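Local coordinates for protein 4-alpha-glucanotransferase (Streptococcus agalactiae, PDB 6M6T) that belongs to the amylomaltases, enzymes built on a TIM barrel, and binds glycan ligands in pockets lined by its loops and strands, at residues Ala245-Pro250 and Asn263-Trp268; Pro218-Ala223 and Gln259-Pro264; Phe369-Thr374 and Ala414-Tyr419. One frame throughout, in Å; residues are numbered along the deposited sequence.

Interaction 1 of 3, residues Ala245-Pro250 and Asn263-Trp268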
loop_
_atom_site.group_PDB
_atom_site.type_symbol
_atom_site.label_atom_id
_atom_site.label_comp_id
_atom_site.label_asym_id
_atom_site.label_seq_id
_atom_site.Cartn_x
_atom_site.Cartn_y
_atom_site.Cartn_z
ATOM N N ALA A 245 -17.845 0.238 -16.509
ATOM C CA ALA A 245 -18.074 -0.430 -15.241
ATOM C C ALA A 245 -16.975 -0.053 -14.249
ATOM O O ALA A 245 -15.848 0.277 -14.640
ATOM C CB ALA A 245 -18.100 -1.922 -15.440
ATOM N N ILE A 246 -17.302 -0.093 -12.956
ATOM C CA ILE A 246 -16.332 0.186 -11.907
ATOM C C ILE A 246 -16.120 -1.060 -11.039
ATOM O O ILE A 246 -16.837 -2.067 -11.140
ATOM C CB ILE A 246 -16.723 1.402 -11.029
ATOM C CG1 ILE A 246 -18.082 1.191 -10.362
ATOM C CG2 ILE A 246 -16.665 2.705 -11.834
ATOM C CD1 ILE A 246 -18.278 2.042 -9.134
ATOM N N ALA A 247 -15.113 -0.959 -10.167
ATOM C CA ALA A 247 -14.664 -2.063 -9.334
ATOM C C ALA A 247 -15.305 -2.035 -7.951
ATOM O O ALA A 247 -15.673 -0.986 -7.423
ATOM C CB ALA A 247 -13.146 -2.035 -9.199
ATOM N N GLY A 248 -15.439 -3.215 -7.373
ATOM C CA GLY A 248 -15.952 -3.350 -6.032
ATOM C C GLY A 248 -16.029 -4.801 -5.598
ATOM O O GLY A 248 -15.291 -5.671 -6.079
ATOM N N VAL A 249 -16.950 -5.072 -4.688
ATOM C CA VAL A 249 -17.044 -6.395 -4.101
ATOM C C VAL A 249 -18.423 -6.479 -3.456
ATOM O O VAL A 249 -18.894 -5.489 -2.870
ATOM C CB VAL A 249 -15.875 -6.618 -3.127
ATOM C CG1 VAL A 249 -16.179 -6.089 -1.706
ATOM C CG2 VAL A 249 -15.394 -8.053 -3.174
ATOM N N PRO A 250 -19.128 -7.597 -3.577
ATOM C CA PRO A 250 -20.501 -7.674 -3.075
ATOM C C PRO A 250 -20.544 -8.020 -1.592
ATOM O O PRO A 250 -19.531 -8.328 -0.965
ATOM C CB PRO A 250 -21.128 -8.801 -3.909
ATOM C CG PRO A 250 -19.972 -9.565 -4.496
ATOM C CD PRO A 250 -18.674 -8.884 -4.120
ATOM N N ASN A 263 -12.608 2.166 -8.920
ATOM C CA ASN A 263 -11.560 2.031 -9.916
ATOM C C ASN A 263 -12.144 1.567 -11.249
ATOM O O ASN A 263 -13.142 0.840 -11.295
ATOM C CB ASN A 263 -10.494 1.035 -9.463
ATOM C CG ASN A 263 -10.217 1.099 -7.974
ATOM O OD1 ASN A 263 -11.087 0.805 -7.158
ATOM N ND2 ASN A 263 -8.989 1.470 -7.613
ATOM N N PRO A 264 -11.522 1.953 -12.352
ATOM C CA PRO A 264 -11.910 1.383 -13.640
ATOM C C PRO A 264 -11.642 -0.113 -13.654
ATOM O O PRO A 264 -10.917 -0.650 -12.818
ATOM C CB PRO A 264 -11.017 2.122 -14.642
ATOM C CG PRO A 264 -9.822 2.537 -13.840
ATOM C CD PRO A 264 -10.340 2.824 -12.452
ATOM N N ILE A 265 -12.234 -0.777 -14.633
ATOM C CA ILE A 265 -12.184 -2.221 -14.791
ATOM C C ILE A 265 -11.271 -2.560 -15.962
ATOM O O ILE A 265 -11.112 -1.767 -16.895
ATOM C CB ILE A 265 -13.619 -2.726 -15.001
ATOM C CG1 ILE A 265 -14.415 -2.573 -13.712
ATOM C CG2 ILE A 265 -13.644 -4.124 -15.507
ATOM C CD1 ILE A 265 -14.128 -3.655 -12.707
ATOM N N TYR A 266 -10.646 -3.736 -15.904
ATOM C CA TYR A 266 -9.712 -4.140 -16.947
ATOM C C TYR A 266 -10.440 -4.773 -18.136
ATOM O O TYR A 266 -11.402 -5.531 -17.972
ATOM C CB TYR A 266 -8.673 -5.116 -16.374
ATOM C CG TYR A 266 -7.655 -4.440 -15.474
ATOM C CD1 TYR A 266 -6.857 -3.400 -15.954
ATOM C CD2 TYR A 266 -7.502 -4.821 -14.139
ATOM C CE1 TYR A 266 -5.939 -2.766 -15.138
ATOM C CE2 TYR A 266 -6.581 -4.190 -13.315
ATOM C CZ TYR A 266 -5.807 -3.160 -13.815
ATOM O OH TYR A 266 -4.896 -2.510 -13.013
ATOM N N ASN A 267 -9.978 -4.448 -19.348
ATOM C CA ASN A 267 -10.390 -5.172 -20.556
ATOM C C ASN A 267 -9.392 -6.310 -20.712
ATOM O O ASN A 267 -8.458 -6.264 -21.519
ATOM C CB ASN A 267 -10.424 -4.254 -21.775
ATOM C CG ASN A 267 -10.816 -4.979 -23.065
ATOM O OD1 ASN A 267 -11.752 -5.781 -23.078
ATOM N ND2 ASN A 267 -10.103 -4.692 -24.154
ATOM N N TRP A 268 -9.591 -7.344 -19.892
ATOM C CA TRP A 268 -8.596 -8.399 -19.773
ATOM C C TRP A 268 -8.308 -9.070 -21.113
ATOM O O TRP A 268 -7.249 -9.699 -21.268
ATOM C CB TRP A 268 -9.056 -9.427 -18.735
ATOM C CG TRP A 268 -8.844 -9.009 -17.286
ATOM C CD1 TRP A 268 -9.799 -8.577 -16.411
ATOM C CD2 TRP A 268 -7.610 -9.006 -16.559
ATOM N NE1 TRP A 268 -9.240 -8.302 -15.187
ATOM C CE2 TRP A 268 -7.896 -8.551 -15.250
ATOM C CE3 TRP A 268 -6.290 -9.342 -16.885
ATOM C CZ2 TRP A 268 -6.914 -8.422 -14.270
ATOM C CZ3 TRP A 268 -5.309 -9.216 -15.906
ATOM C CH2 TRP A 268 -5.627 -8.754 -14.617
#

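Interaction 2 of 3, residues Pro218-Ala223 and Gln259-Pro264. With AC1 (4,6-dideoxy-4-{[(1S,4R,5S,6S)-4,5,6-trihydroxy-3-(hydroxymethyl)cyclohex-2-en-1-yl]amino}-alpha-D-glucopyranose), chain I; ASO (1,5-anhydro-D-glucitol), chain B.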
loop_
_atom_site.group_PDB
_atom_site.type_symbol
_atom_site.label_atom_id
_atom_site.label_comp_id
_atom_site.label_asym_id
_atom_site.label_seq_id
_atom_site.Cartn_x
_atom_site.Cartn_y
_atom_site.Cartn_z
ATOM N N PRO A 218 -1.319 -2.398 -5.420
ATOM C CA PRO A 218 -2.771 -2.340 -5.621
ATOM C C PRO A 218 -3.148 -2.950 -6.957
ATOM O O PRO A 218 -2.542 -2.635 -7.987
ATOM C CB PRO A 218 -3.074 -0.838 -5.581
ATOM C CG PRO A 218 -1.751 -0.165 -5.853
ATOM C CD PRO A 218 -0.714 -1.060 -5.288
ATOM N N ILE A 219 -4.156 -3.838 -6.926
ATOM C CA ILE A 219 -4.640 -4.496 -8.145
ATOM C C ILE A 219 -5.066 -3.464 -9.177
ATOM O O ILE A 219 -4.720 -3.571 -10.359
ATOM C CB ILE A 219 -5.796 -5.463 -7.834
ATOM C CG1 ILE A 219 -6.382 -5.994 -9.147
ATOM C CG2 ILE A 219 -6.878 -4.778 -7.000
ATOM C CD1 ILE A 219 -7.415 -7.128 -9.009
ATOM N N TYR A 220 -5.807 -2.448 -8.749
ATOM C CA TYR A 220 -6.365 -1.447 -9.638
ATOM C C TYR A 220 -5.732 -0.085 -9.377
ATOM O O TYR A 220 -5.261 0.220 -8.279
ATOM C CB TYR A 220 -7.884 -1.330 -9.459
ATOM C CG TYR A 220 -8.712 -2.561 -9.799
ATOM C CD1 TYR A 220 -8.629 -3.172 -11.052
ATOM C CD2 TYR A 220 -9.624 -3.082 -8.878
ATOM C CE1 TYR A 220 -9.416 -4.287 -11.376
ATOM C CE2 TYR A 220 -10.411 -4.195 -9.191
ATOM C CZ TYR A 220 -10.303 -4.793 -10.440
ATOM O OH TYR A 220 -11.076 -5.902 -10.722
ATOM N N VAL A 221 -5.763 0.747 -10.410
ATOM C CA VAL A 221 -5.454 2.153 -10.296
ATOM C C VAL A 221 -6.775 2.916 -10.274
ATOM O O VAL A 221 -7.847 2.343 -10.449
ATOM C CB VAL A 221 -4.545 2.611 -11.444
ATOM C CG1 VAL A 221 -3.273 1.804 -11.435
ATOM C CG2 VAL A 221 -5.250 2.393 -12.750
ATOM N N SER A 222 -6.709 4.223 -10.010
ATOM C CA SER A 222 -7.920 5.036 -10.031
ATOM C C SER A 222 -8.275 5.440 -11.465
ATOM O O SER A 222 -7.425 5.437 -12.365
ATOM C CB SER A 222 -7.747 6.293 -9.188
ATOM O OG SER A 222 -8.810 7.197 -9.421
ATOM N N ALA A 223 -9.546 5.805 -11.681
ATOM C CA ALA A 223 -9.917 6.286 -13.010
ATOM C C ALA A 223 -9.262 7.615 -13.342
ATOM O O ALA A 223 -9.256 8.007 -14.511
ATOM C CB ALA A 223 -11.436 6.414 -13.150
ATOM N N GLN A 259 -19.024 -3.511 -0.914
ATOM C CA GLN A 259 -18.047 -2.450 -1.114
ATOM C C GLN A 259 -18.076 -1.939 -2.543
ATOM O O GLN A 259 -18.082 -2.720 -3.501
ATOM C CB GLN A 259 -16.620 -2.909 -0.795
ATOM C CG GLN A 259 -16.277 -2.984 0.680
ATOM C CD GLN A 259 -14.889 -3.553 0.901
ATOM O OE1 GLN A 259 -13.988 -3.347 0.081
ATOM N NE2 GLN A 259 -14.716 -4.303 1.989
ATOM N N LEU A 260 -18.055 -0.615 -2.667
ATOM C CA LEU A 260 -17.903 0.076 -3.939
ATOM C C LEU A 260 -16.572 0.819 -3.905
ATOM O O LEU A 260 -16.347 1.649 -3.014
ATOM C CB LEU A 260 -19.073 1.033 -4.176
ATOM C CG LEU A 260 -19.042 1.838 -5.466
ATOM C CD1 LEU A 260 -20.310 1.581 -6.266
ATOM C CD2 LEU A 260 -18.863 3.322 -5.135
ATOM N N TRP A 261 -15.688 0.509 -4.860
ATOM C CA TRP A 261 -14.323 1.028 -4.863
ATOM C C TRP A 261 -14.119 2.224 -5.797
ATOM O O TRP A 261 -13.486 3.210 -5.402
ATOM C CB TRP A 261 -13.346 -0.092 -5.230
ATOM C CG TRP A 261 -13.266 -1.183 -4.197
ATOM C CD1 TRP A 261 -13.823 -1.174 -2.947
ATOM C CD2 TRP A 261 -12.587 -2.443 -4.324
ATOM N NE1 TRP A 261 -13.535 -2.353 -2.290
ATOM C CE2 TRP A 261 -12.777 -3.146 -3.110
ATOM C CE3 TRP A 261 -11.833 -3.040 -5.339
ATOM C CZ2 TRP A 261 -12.245 -4.415 -2.890
ATOM C CZ3 TRP A 261 -11.306 -4.306 -5.117
ATOM C CH2 TRP A 261 -11.516 -4.976 -3.901
ATOM N N GLY A 262 -14.637 2.167 -7.025
ATOM C CA GLY A 262 -14.562 3.272 -7.955
ATOM C C GLY A 262 -13.496 3.147 -9.022
ATOM O O GLY A 262 -13.478 3.962 -9.954
ATOM N N ASN A 263 -12.608 2.166 -8.920
ATOM C CA ASN A 263 -11.560 2.031 -9.916
ATOM C C ASN A 263 -12.144 1.567 -11.249
ATOM O O ASN A 263 -13.142 0.840 -11.295
ATOM C CB ASN A 263 -10.494 1.035 -9.463
ATOM C CG ASN A 263 -10.217 1.099 -7.974
ATOM O OD1 ASN A 263 -11.087 0.805 -7.158
ATOM N ND2 ASN A 263 -8.989 1.470 -7.613
ATOM N N PRO A 264 -11.522 1.953 -12.352
ATOM C CA PRO A 264 -11.910 1.383 -13.640
ATOM C C PRO A 264 -11.642 -0.113 -13.654
ATOM O O PRO A 264 -10.917 -0.650 -12.818
ATOM C CB PRO A 264 -11.017 2.122 -14.642
ATOM C CG PRO A 264 -9.822 2.537 -13.840
ATOM C CD PRO A 264 -10.340 2.824 -12.452
HETATM C C1 AC1 I . -9.763 0.343 -0.401
HETATM O O2 AC1 I . -11.518 -0.166 1.250
HETATM C C2 AC1 I . -10.921 0.883 0.462
HETATM C C4A AC1 I . -14.918 5.881 -3.172
HETATM C C3 AC1 I . -11.982 1.545 -0.368
HETATM O O3 AC1 I . -12.943 2.021 0.561
HETATM C C4 AC1 I . -11.345 2.690 -1.191
HETATM N N4A AC1 I . -12.272 3.554 -1.985
HETATM C C5 AC1 I . -10.352 1.996 -2.106
HETATM O O5 AC1 I . -9.307 1.395 -1.309
HETATM C C6 AC1 I . -9.744 3.017 -3.062
HETATM C C1B AC1 I . -12.824 4.782 -1.350
HETATM C C2B AC1 I . -14.317 4.568 -1.173
HETATM O O2B AC1 I . -14.560 3.363 -0.441
HETATM C C3B AC1 I . -14.937 4.463 -2.576
HETATM O O3B AC1 I . -16.288 3.957 -2.508
HETATM O O4 AC1 I . -15.389 5.915 -4.552
HETATM C C5B AC1 I . -13.637 6.455 -3.045
HETATM C C7B AC1 I . -12.653 5.940 -2.152
HETATM C C6B AC1 I . -13.387 7.721 -3.900
HETATM O O6B AC1 I . -14.355 7.799 -4.969
HETATM C C1 ASO B . -7.186 -3.958 -1.795
HETATM C C2 ASO B . -7.172 -3.285 -0.406
HETATM C C3 ASO B . -8.533 -2.623 -0.130
HETATM C C4 ASO B . -8.800 -1.596 -1.245
HETATM C C5 ASO B . -8.757 -2.278 -2.586
HETATM C C6 ASO B . -8.772 -1.208 -3.676
HETATM O O2 ASO B . -6.850 -4.229 0.621
HETATM O O3 ASO B . -8.519 -1.977 1.189
HETATM O O4 ASO B . -10.072 -0.927 -1.069
HETATM O O5 ASO B . -7.506 -2.946 -2.772
HETATM O O6 ASO B . -7.950 -1.630 -4.779
#

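Interaction 3 of 3, residues Phe369-Thr374 and Ala414-Tyr419. With AC1 (4,6-dideoxy-4-{[(1S,4R,5S,6S)-4,5,6-trihydroxy-3-(hydroxymethyl)cyclohex-2-en-1-yl]amino}-alpha-D-glucopyranose), chain J.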
loop_
_atom_site.group_PDB
_atom_site.type_symbol
_atom_site.label_atom_id
_atom_site.label_comp_id
_atom_site.label_asym_id
_atom_site.label_seq_id
_atom_site.Cartn_x
_atom_site.Cartn_y
_atom_site.Cartn_z
ATOM N N PHE A 369 -10.601 -13.342 11.635
ATOM C CA PHE A 369 -11.756 -13.962 11.001
ATOM C C PHE A 369 -12.035 -15.373 11.510
ATOM O O PHE A 369 -13.006 -15.997 11.060
ATOM C CB PHE A 369 -11.544 -14.045 9.487
ATOM C CG PHE A 369 -11.373 -12.717 8.806
ATOM C CD1 PHE A 369 -12.164 -11.633 9.146
ATOM C CD2 PHE A 369 -10.438 -12.571 7.785
ATOM C CE1 PHE A 369 -12.016 -10.429 8.494
ATOM C CE2 PHE A 369 -10.287 -11.369 7.142
ATOM C CZ PHE A 369 -11.080 -10.295 7.498
ATOM N N GLY A 370 -11.208 -15.899 12.407
ATOM C CA GLY A 370 -11.208 -17.317 12.696
ATOM C C GLY A 370 -11.681 -17.712 14.077
ATOM O O GLY A 370 -11.438 -18.839 14.508
ATOM N N PHE A 371 -12.354 -16.809 14.786
ATOM C CA PHE A 371 -12.944 -17.133 16.079
ATOM C C PHE A 371 -14.415 -16.749 16.128
ATOM O O PHE A 371 -15.026 -16.833 17.198
ATOM C CB PHE A 371 -12.189 -16.441 17.231
ATOM C CG PHE A 371 -10.785 -16.964 17.446
ATOM C CD1 PHE A 371 -10.567 -18.210 18.012
ATOM C CD2 PHE A 371 -9.688 -16.219 17.062
ATOM C CE1 PHE A 371 -9.296 -18.693 18.192
ATOM C CE2 PHE A 371 -8.414 -16.704 17.245
ATOM C CZ PHE A 371 -8.222 -17.939 17.811
ATOM N N TYR A 372 -14.993 -16.304 15.006
ATOM C CA TYR A 372 -16.425 -16.042 14.953
ATOM C C TYR A 372 -17.251 -17.317 14.992
ATOM O O TYR A 372 -18.452 -17.254 15.260
ATOM C CB TYR A 372 -16.792 -15.258 13.689
ATOM C CG TYR A 372 -16.204 -13.877 13.656
ATOM C CD1 TYR A 372 -16.494 -12.963 14.653
ATOM C CD2 TYR A 372 -15.355 -13.486 12.625
ATOM C CE1 TYR A 372 -15.949 -11.700 14.630
ATOM C CE2 TYR A 372 -14.796 -12.237 12.597
ATOM C CZ TYR A 372 -15.096 -11.343 13.599
ATOM O OH TYR A 372 -14.547 -10.078 13.573
ATOM N N ASP A 373 -16.648 -18.461 14.731
ATOM C CA ASP A 373 -17.353 -19.735 14.747
ATOM C C ASP A 373 -16.698 -20.607 15.816
ATOM O O ASP A 373 -15.612 -21.150 15.600
ATOM C CB ASP A 373 -17.319 -20.362 13.360
ATOM C CG ASP A 373 -17.449 -21.855 13.393
ATOM O OD1 ASP A 373 -17.932 -22.417 14.402
ATOM O OD2 ASP A 373 -17.048 -22.488 12.394
ATOM N N THR A 374 -17.379 -20.754 16.960
ATOM C CA THR A 374 -16.875 -21.494 18.112
ATOM C C THR A 374 -16.782 -22.999 17.885
ATOM O O THR A 374 -16.393 -23.701 18.824
ATOM C CB THR A 374 -17.752 -21.236 19.343
ATOM O OG1 THR A 374 -19.125 -21.172 18.954
ATOM C CG2 THR A 374 -17.381 -19.939 20.000
ATOM N N ALA A 414 -15.352 -15.948 25.554
ATOM C CA ALA A 414 -14.984 -17.064 26.419
ATOM C C ALA A 414 -14.201 -18.108 25.641
ATOM O O ALA A 414 -13.127 -18.557 26.065
ATOM C CB ALA A 414 -16.241 -17.679 27.038
ATOM N N TYR A 415 -14.719 -18.480 24.475
ATOM C CA TYR A 415 -14.071 -19.490 23.658
ATOM C C TYR A 415 -12.675 -19.053 23.231
ATOM O O TYR A 415 -11.737 -19.857 23.257
ATOM C CB TYR A 415 -14.959 -19.774 22.459
ATOM C CG TYR A 415 -14.300 -20.502 21.344
ATOM C CD1 TYR A 415 -14.333 -21.880 21.296
ATOM C CD2 TYR A 415 -13.672 -19.819 20.317
ATOM C CE1 TYR A 415 -13.739 -22.572 20.267
ATOM C CE2 TYR A 415 -13.077 -20.507 19.271
ATOM C CZ TYR A 415 -13.117 -21.888 19.259
ATOM O OH TYR A 415 -12.533 -22.595 18.244
ATOM N N ALA A 416 -12.513 -17.782 22.843
ATOM C CA ALA A 416 -11.206 -17.296 22.399
ATOM C C ALA A 416 -10.211 -17.254 23.551
ATOM O O ALA A 416 -9.018 -17.519 23.361
ATOM C CB ALA A 416 -11.336 -15.912 21.760
ATOM N N GLU A 417 -10.681 -16.926 24.752
ATOM C CA GLU A 417 -9.783 -16.943 25.902
ATOM C C GLU A 417 -9.382 -18.372 26.259
ATOM O O GLU A 417 -8.278 -18.600 26.768
ATOM C CB GLU A 417 -10.431 -16.229 27.097
ATOM C CG GLU A 417 -10.608 -14.710 26.904
ATOM C CD GLU A 417 -11.166 -13.991 28.141
ATOM O OE1 GLU A 417 -12.130 -14.503 28.759
ATOM O OE2 GLU A 417 -10.646 -12.899 28.482
ATOM N N ASN A 418 -10.268 -19.333 26.005
ATOM C CA ASN A 418 -9.933 -20.741 26.154
ATOM C C ASN A 418 -8.844 -21.182 25.173
ATOM O O ASN A 418 -7.701 -21.452 25.563
ATOM C CB ASN A 418 -11.193 -21.577 25.949
ATOM C CG ASN A 418 -11.404 -22.582 27.055
ATOM O OD1 ASN A 418 -10.448 -22.985 27.724
ATOM N ND2 ASN A 418 -12.658 -23.002 27.258
ATOM N N TYR A 419 -9.193 -21.191 23.889
ATOM C CA TYR A 419 -8.351 -21.644 22.787
ATOM C C TYR A 419 -6.918 -21.154 22.857
ATOM O O TYR A 419 -5.992 -21.886 22.509
ATOM C CB TYR A 419 -8.954 -21.169 21.473
ATOM C CG TYR A 419 -8.373 -21.806 20.243
ATOM C CD1 TYR A 419 -7.137 -21.412 19.739
ATOM C CD2 TYR A 419 -9.081 -22.788 19.551
ATOM C CE1 TYR A 419 -6.615 -22.002 18.582
ATOM C CE2 TYR A 419 -8.570 -23.373 18.405
ATOM C CZ TYR A 419 -7.343 -22.978 17.925
ATOM O OH TYR A 419 -6.850 -23.567 16.786
HETATM C C1 AC1 J . -14.931 -10.756 4.573
HETATM O O2 AC1 J . -16.896 -10.101 3.308
HETATM C C2 AC1 J . -15.593 -9.663 3.733
HETATM C C4A AC1 J . -9.916 -7.177 -0.091
HETATM C C3 AC1 J . -14.772 -9.440 2.498
HETATM O O3 AC1 J . -15.426 -8.421 1.751
HETATM C C4 AC1 J . -13.360 -8.996 2.882
HETATM N N4A AC1 J . -12.488 -8.885 1.710
HETATM C C5 AC1 J . -12.709 -10.009 3.801
HETATM O O5 AC1 J . -13.564 -10.316 4.948
HETATM C C6 AC1 J . -11.337 -9.446 4.227
HETATM C C1B AC1 J . -12.578 -7.619 0.970
HETATM C C2B AC1 J . -12.169 -7.937 -0.434
HETATM O O2B AC1 J . -12.961 -9.049 -0.854
HETATM C C3B AC1 J . -10.725 -8.369 -0.425
HETATM O O3B AC1 J . -10.321 -8.774 -1.725
HETATM O O4 AC1 J . -8.532 -7.574 0.020
HETATM C C5B AC1 J . -10.391 -6.552 1.074
HETATM C C7B AC1 J . -11.694 -6.716 1.547
HETATM C C6B AC1 J . -9.460 -5.599 1.793
HETATM O O6B AC1 J . -8.132 -6.073 1.558
#

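Interaction 1 of 3, residues Ala245-Pro250 and Asn263-Trp268
The carbonyl oxygen of Asn263 is gripped from strand 245-249 by two neighbours. Ala247 N donates a hydrogen bond to Asn263 O at 2.9 Å, lying in the carbonyl plane although the N-H is bent to 131°. Beside it, Ile246 CA turns its hydrogen to the same Asn263 O at 3.3 Å, a weaker C-H...O contact. Ala247 also bonds with Trp261 through the backbone, and Val249 with Gln259; these are the rungs of a beta hairpin made of strands 245-249 and 259-264, at one edge of a four-stranded antiparallel sheet. Past the paired region the apolar work falls to Ile265. Its CG1 stands beside the backbone N (chi1 -69°), which lays the branch along the neighbouring strand: Ile265 CG1 packs against Ala245 CB at 4.1 Å, and Ile265 CD1 reaches on to Ala247 CB at 4.0 Å. Tyr304 and Glu306 of strand 303-308 also touch this isoleucine. Ala247 CB points into the contact and also lies 4.1 Å from Asn263 OD1. Ile246 points its CB away overall, though CB still touches Asn263 O, and its side chain meets Leu260. Along this strand, Val249 lines a glycan pocket.

Interaction 2 of 3, residues Pro218-Ala223 and Gln259-Pro264
Tyr220 and Trp261 meet rim to rim, their side chains crossing at about a right angle: Tyr220 CD2 lies 4.2 Å from Trp261 CE3, each atom near the plane of the other ring. Ile219 CG1 fills one face of the tyrosine. The indole turns a face to the 1,5-anhydro-D-glucitol (ASO), with Trp261 CE3 3.9 Å from ASO C6. Its edge is tied in plane to Gln259, Trp261 NE1 giving a nearly straight bond to a lone pair of Gln259 OE1 at 2.6 Å. Asn263 crosses Tyr220 nearly perpendicularly, the two CB atoms 3.5 Å apart, and its chi1 of -37°, with CG beside the backbone N, swings the amide to the loop backbone. Asn263 ND2 donates to Val221 O at 3.2 Å; the acceptor sits in the amide plane, but the nitrogen hovers 72° out of the carbonyl plane. Tyr59 O is a second partner of that nitrogen. Pro264 CD rests on Ala223 CB at 3.8 Å. The contact joins the loop after barrel strand 212-217 to the hairpin at the glycan pocket. With Gln259 on its N-H and Tyr220 at its rim, the indole has its rotation fixed and presents a face to the ASO.

Interaction 3 of 3, residues Phe369-Thr374 and Ala414-Tyr419
Tyr415 and Tyr419, one helical turn apart, both carry CG anti to the backbone N (chi1 164° and -167°), which swings their rings off helix 410-419 toward Phe371 and Thr374. Phe371 reaches from the loop to the two tyrosines with its ring edge. Near its plane, Phe371 CD1 comes within 3.6 Å of Tyr415 CE2, the two side chains crossing at about a right angle. Phe371 CE1 sits over a face of Tyr419, 3.8 Å from Tyr419 CD1, in a T-shaped pair with centroids 5.4 Å apart and planes at 77°. Ala416 CB lies alongside, more loosely. Thr374 covers one face of Tyr415: Thr374 CA stands 3.9 Å from the ring centroid, almost straight above it, as a CH-pi contact, and Thr374 CG2 lies 3.4 Å from Tyr415 CG. In the fold this packs the loop after barrel strand 363-366 against an outlying helix. The same loop carries Phe369, whose CZ meets C6 of the chain J AC1 at 3.4 Å. No hydrogen bond spans the two segments, and the Tyr419 phenol bonds instead to His383. Cohesion therefore rests on the edge of Phe371, the faces of Tyr415 and Tyr419, and aliphatic C-H groups.

How the interactions relate
Interactions 1 and 2 are buried neighbours, their centres about 7 Å apart; they share Asn263 and Pro264 and use the same end of strand 259-264, which pairs with 245-249 in the first and meets the barrel loop 218-223 in the second. They also touch directly: Tyr266 OH bonds to Ile219 O, and Ala247 CB packs on the Tyr220 ring. Interaction 3 lies about 35 Å from interaction 1 between centres, is only partly buried, and uses other elements. One backbone bond and the packing of Ile265 make the first, an amide bond and an indole on sugar the second, aromatic and aliphatic packing without a hydrogen bond the third. Each has a glycan-pocket residue in its segments (Val249, Trp261 and Phe369), though of these only Trp261 takes part in its contact.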